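PDB 3CSX: DUF683-containing protein from Cyanothece, which is of unknown function but is a metalloprotein associated with nitrogen fixation. Local coordinates for residues 21-26 against 67-72. Numbering follows the deposited sequence.
Sequences KKKVRK and DQLKKK
Lys-71 NZ donates to Asp-67 OD1 at 3.1 Å, a salt bridge one turn long on the helix that presents Leu-69 to Val-24 and Lys-23. The carboxylate oxygen is met on its syn side, with the ammonium 24° out of the carboxylate plane. Between the two segments the contact is apolar, without a hydrogen bond. Val-24 and Leu-69 lie level, their CA atoms 6.6 Å apart; the two side chains pass alongside one another, pointing opposite ways, and Val-24 CG2 comes to 3.7 Å from Leu-69 CB. The other branch, Val-24 CG1, set anti to the backbone N (chi1 161°), meets Lys-70 CE at 3.8 Å; the outstretched lysine chain runs across the valine, nearly perpendicular to it. This pairing joins helices 14-44 and 52-77 of an antiparallel helical hairpin; the axes of segments 21-26 and 67-72 are inclined at 151°, nearly antiparallel. Two such chains form the assembly, consistent with a Rop-like four-helix bundle. Lys-23 lays its aliphatic chain crosswise over the leucine branches, CE 3.6 Å from Leu-69 CD1. Leu-20 and Leu-27 also pack on Leu-69, while Met-36 of the second subunit packs on Asp-67, Gln-68 and Lys-71.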
ATOM      1  N   LYS B  21       4.246   7.394  12.390  1.00 28.31           N
ATOM      2  CA  LYS B  21       2.941   7.852  12.903  1.00 28.51           C
ATOM      3  C   LYS B  21       2.693   9.321  12.654  1.00 28.83           C
ATOM      4  O   LYS B  21       1.574   9.716  12.283  1.00 28.50           O
ATOM      5  CB  LYS B  21       2.793   7.567  14.408  1.00 29.14           C
ATOM      6  CG  LYS B  21       2.621   6.121  14.749  1.00 31.63           C
ATOM      7  CD  LYS B  21       1.922   5.921  16.110  1.00 34.94           C
ATOM      8  CE  LYS B  21       1.490   4.461  16.260  1.00 37.57           C
ATOM      9  NZ  LYS B  21       0.396   4.252  17.262  1.00 41.52           N
ATOM     10  N   LYS B  22       3.735  10.134  12.863  1.00 29.13           N
ATOM     11  CA  LYS B  22       3.670  11.580  12.685  1.00 29.33           C
ATOM     12  C   LYS B  22       3.476  11.958  11.212  1.00 28.68           C
ATOM     13  O   LYS B  22       2.694  12.847  10.881  1.00 28.15           O
ATOM     14  CB  LYS B  22       4.947  12.230  13.251  1.00 29.96           C
ATOM     15  CG  LYS B  22       4.959  13.774  13.224  1.00 33.87           C
ATOM     16  CD  LYS B  22       4.087  14.363  14.349  1.00 37.77           C
ATOM     17  CE  LYS B  22       3.552  15.746  13.977  1.00 37.07           C
ATOM     18  NZ  LYS B  22       4.414  16.423  12.970  1.00 38.96           N
ATOM     19  N   LYS B  23       4.209  11.275  10.342  1.00 26.65           N
ATOM     20  CA  LYS B  23       4.130  11.490   8.920  1.00 25.67           C
ATOM     21  C   LYS B  23       2.725  11.108   8.456  1.00 24.94           C
ATOM     22  O   LYS B  23       2.096  11.828   7.682  1.00 24.89           O
ATOM     23  CB  LYS B  23       5.178  10.609   8.244  1.00 25.53           C
ATOM     24  CG  LYS B  23       5.301  10.750   6.746  1.00 24.34           C
ATOM     25  CD  LYS B  23       6.435   9.870   6.276  1.00 24.20           C
ATOM     26  CE  LYS B  23       6.535   9.807   4.748  1.00 22.24           C
ATOM     27  NZ  LYS B  23       6.800  11.155   4.096  1.00 20.93           N
ATOM     28  N   VAL B  24       2.240   9.968   8.929  1.00 25.23           N
ATOM     29  CA  VAL B  24       0.931   9.500   8.519  1.00 24.86           C
ATOM     30  C   VAL B  24      -0.141  10.504   8.905  1.00 25.97           C
ATOM     31  O   VAL B  24      -1.022  10.795   8.113  1.00 26.03           O
ATOM     32  CB  VAL B  24       0.625   8.091   9.038  1.00 24.60           C
ATOM     33  CG1 VAL B  24      -0.885   7.805   9.005  1.00 23.47           C
ATOM     34  CG2 VAL B  24       1.395   7.055   8.239  1.00 22.34           C
ATOM     35  N   ARG B  25      -0.073  11.038  10.124  1.00 27.95           N
ATOM     36  CA  ARG B  25      -1.051  12.042  10.562  1.00 28.38           C
ATOM     37  C   ARG B  25      -1.038  13.322   9.737  1.00 27.97           C
ATOM     38  O   ARG B  25      -2.084  13.829   9.404  1.00 28.43           O
ATOM     39  CB  ARG B  25      -0.865  12.375  12.049  1.00 29.40           C
ATOM     40  CG  ARG B  25      -1.897  13.354  12.580  1.00 31.09           C
ATOM     41  CD  ARG B  25      -1.529  13.792  13.987  1.00 36.43           C
ATOM     42  NE  ARG B  25      -2.676  14.371  14.691  1.00 42.13           N
ATOM     43  CZ  ARG B  25      -3.588  13.672  15.365  1.00 43.74           C
ATOM     44  NH1 ARG B  25      -3.515  12.348  15.422  1.00 46.15           N
ATOM     45  NH2 ARG B  25      -4.587  14.305  15.977  1.00 46.25           N
ATOM     46  N   LYS B  26       0.132  13.889   9.425  1.00 28.07           N
ATOM     47  CA  LYS B  26       0.134  15.059   8.548  1.00 27.98           C
ATOM     48  C   LYS B  26      -0.463  14.785   7.144  1.00 26.55           C
ATOM     49  O   LYS B  26      -1.186  15.624   6.543  1.00 26.07           O
ATOM     50  CB  LYS B  26       1.536  15.690   8.466  1.00 28.73           C
ATOM     51  CG  LYS B  26       2.005  16.296   9.803  1.00 31.21           C
ATOM     52  CD  LYS B  26       3.465  16.756   9.738  1.00 31.02           C
ATOM     53  CE  LYS B  26       3.594  18.192   9.182  1.00 36.91           C
ATOM     54  NZ  LYS B  26       3.831  19.148  10.309  1.00 40.11           N
ATOM     55  N   ASP B  67      -1.876   5.099   1.910  1.00 18.45           N
ATOM     56  CA  ASP B  67      -2.176   3.650   2.096  1.00 19.10           C
ATOM     57  C   ASP B  67      -0.852   2.893   2.238  1.00 19.92           C
ATOM     58  O   ASP B  67      -0.702   2.074   3.118  1.00 20.14           O
ATOM     59  CB  ASP B  67      -2.942   3.161   0.871  1.00 18.89           C
ATOM     60  CG  ASP B  67      -3.507   1.736   1.021  1.00 20.67           C
ATOM     61  OD1 ASP B  67      -3.836   1.298   2.141  1.00 26.51           O
ATOM     62  OD2 ASP B  67      -3.622   1.087  -0.028  1.00 22.78           O
ATOM     63  N   GLN B  68       0.134   3.214   1.401  1.00 19.54           N
ATOM     64  CA  GLN B  68       1.459   2.595   1.562  1.00 20.64           C
ATOM     65  C   GLN B  68       2.044   2.813   2.937  1.00 19.34           C
ATOM     66  O   GLN B  68       2.618   1.902   3.526  1.00 18.38           O
ATOM     67  CB  GLN B  68       2.477   3.101   0.508  1.00 20.23           C
ATOM     68  CG  GLN B  68       2.090   2.783  -0.917  1.00 24.05           C
ATOM     69  CD  GLN B  68       2.497   1.381  -1.381  1.00 27.96           C
ATOM     70  OE1 GLN B  68       2.777   0.515  -0.579  1.00 28.96           O
ATOM     71  NE2 GLN B  68       2.524   1.171  -2.705  1.00 31.64           N
ATOM     72  N   LEU B  69       1.921   4.032   3.467  1.00 20.05           N
ATOM     73  CA  LEU B  69       2.549   4.310   4.736  1.00 20.31           C
ATOM     74  C   LEU B  69       1.795   3.603   5.866  1.00 20.42           C
ATOM     75  O   LEU B  69       2.398   3.060   6.793  1.00 20.60           O
ATOM     76  CB  LEU B  69       2.633   5.816   4.961  1.00 20.28           C
ATOM     77  CG  LEU B  69       3.603   6.569   4.051  1.00 20.56           C
ATOM     78  CD1 LEU B  69       3.400   8.073   4.325  1.00 21.98           C
ATOM     79  CD2 LEU B  69       5.059   6.120   4.301  1.00 20.60           C
ATOM     80  N   LYS B  70       0.474   3.590   5.757  1.00 20.26           N
ATOM     81  CA  LYS B  70      -0.330   2.901   6.761  1.00 21.34           C
ATOM     82  C   LYS B  70      -0.026   1.407   6.835  1.00 21.59           C
ATOM     83  O   LYS B  70       0.161   0.855   7.922  1.00 22.69           O
ATOM     84  CB  LYS B  70      -1.822   3.203   6.557  1.00 21.27           C
ATOM     85  CG  LYS B  70      -2.177   4.561   7.132  1.00 21.56           C
ATOM     86  CD  LYS B  70      -3.638   4.899   6.932  1.00 25.82           C
ATOM     87  CE  LYS B  70      -3.924   6.353   7.289  1.00 27.01           C
ATOM     88  NZ  LYS B  70      -5.404   6.527   7.457  1.00 29.68           N
ATOM     89  N   LYS B  71       0.049   0.768   5.677  1.00 22.04           N
ATOM     90  CA  LYS B  71       0.452  -0.646   5.567  1.00 23.02           C
ATOM     91  C   LYS B  71       1.871  -0.888   6.093  1.00 23.84           C
ATOM     92  O   LYS B  71       2.096  -1.869   6.789  1.00 22.75           O
ATOM     93  CB  LYS B  71       0.338  -1.117   4.118  1.00 22.74           C
ATOM     94  CG  LYS B  71      -1.126  -1.239   3.658  1.00 24.93           C
ATOM     95  CD  LYS B  71      -1.282  -1.406   2.137  1.00 25.51           C
ATOM     96  CE  LYS B  71      -2.598  -2.152   1.795  1.00 28.68           C
ATOM     97  NZ  LYS B  71      -3.757  -1.736   2.687  1.00 32.60           N
ATOM     98  N   LYS B  72       2.814   0.003   5.751  1.00 22.81           N
ATOM     99  CA  LYS B  72       4.178  -0.057   6.296  1.00 24.06           C
ATOM    100  C   LYS B  72       4.151   0.021   7.824  1.00 24.49           C
ATOM    101  O   LYS B  72       4.804  -0.791   8.500  1.00 23.76           O
ATOM    102  CB  LYS B  72       5.072   1.074   5.720  1.00 24.09           C
ATOM    103  CG  LYS B  72       6.561   0.897   6.045  1.00 25.39           C
ATOM    104  CD  LYS B  72       7.464   1.835   5.258  1.00 23.65           C
ATOM    105  CE  LYS B  72       7.444   3.284   5.815  1.00 23.34           C
ATOM    106  NZ  LYS B  72       8.267   4.152   4.930  1.00 23.13           N
TER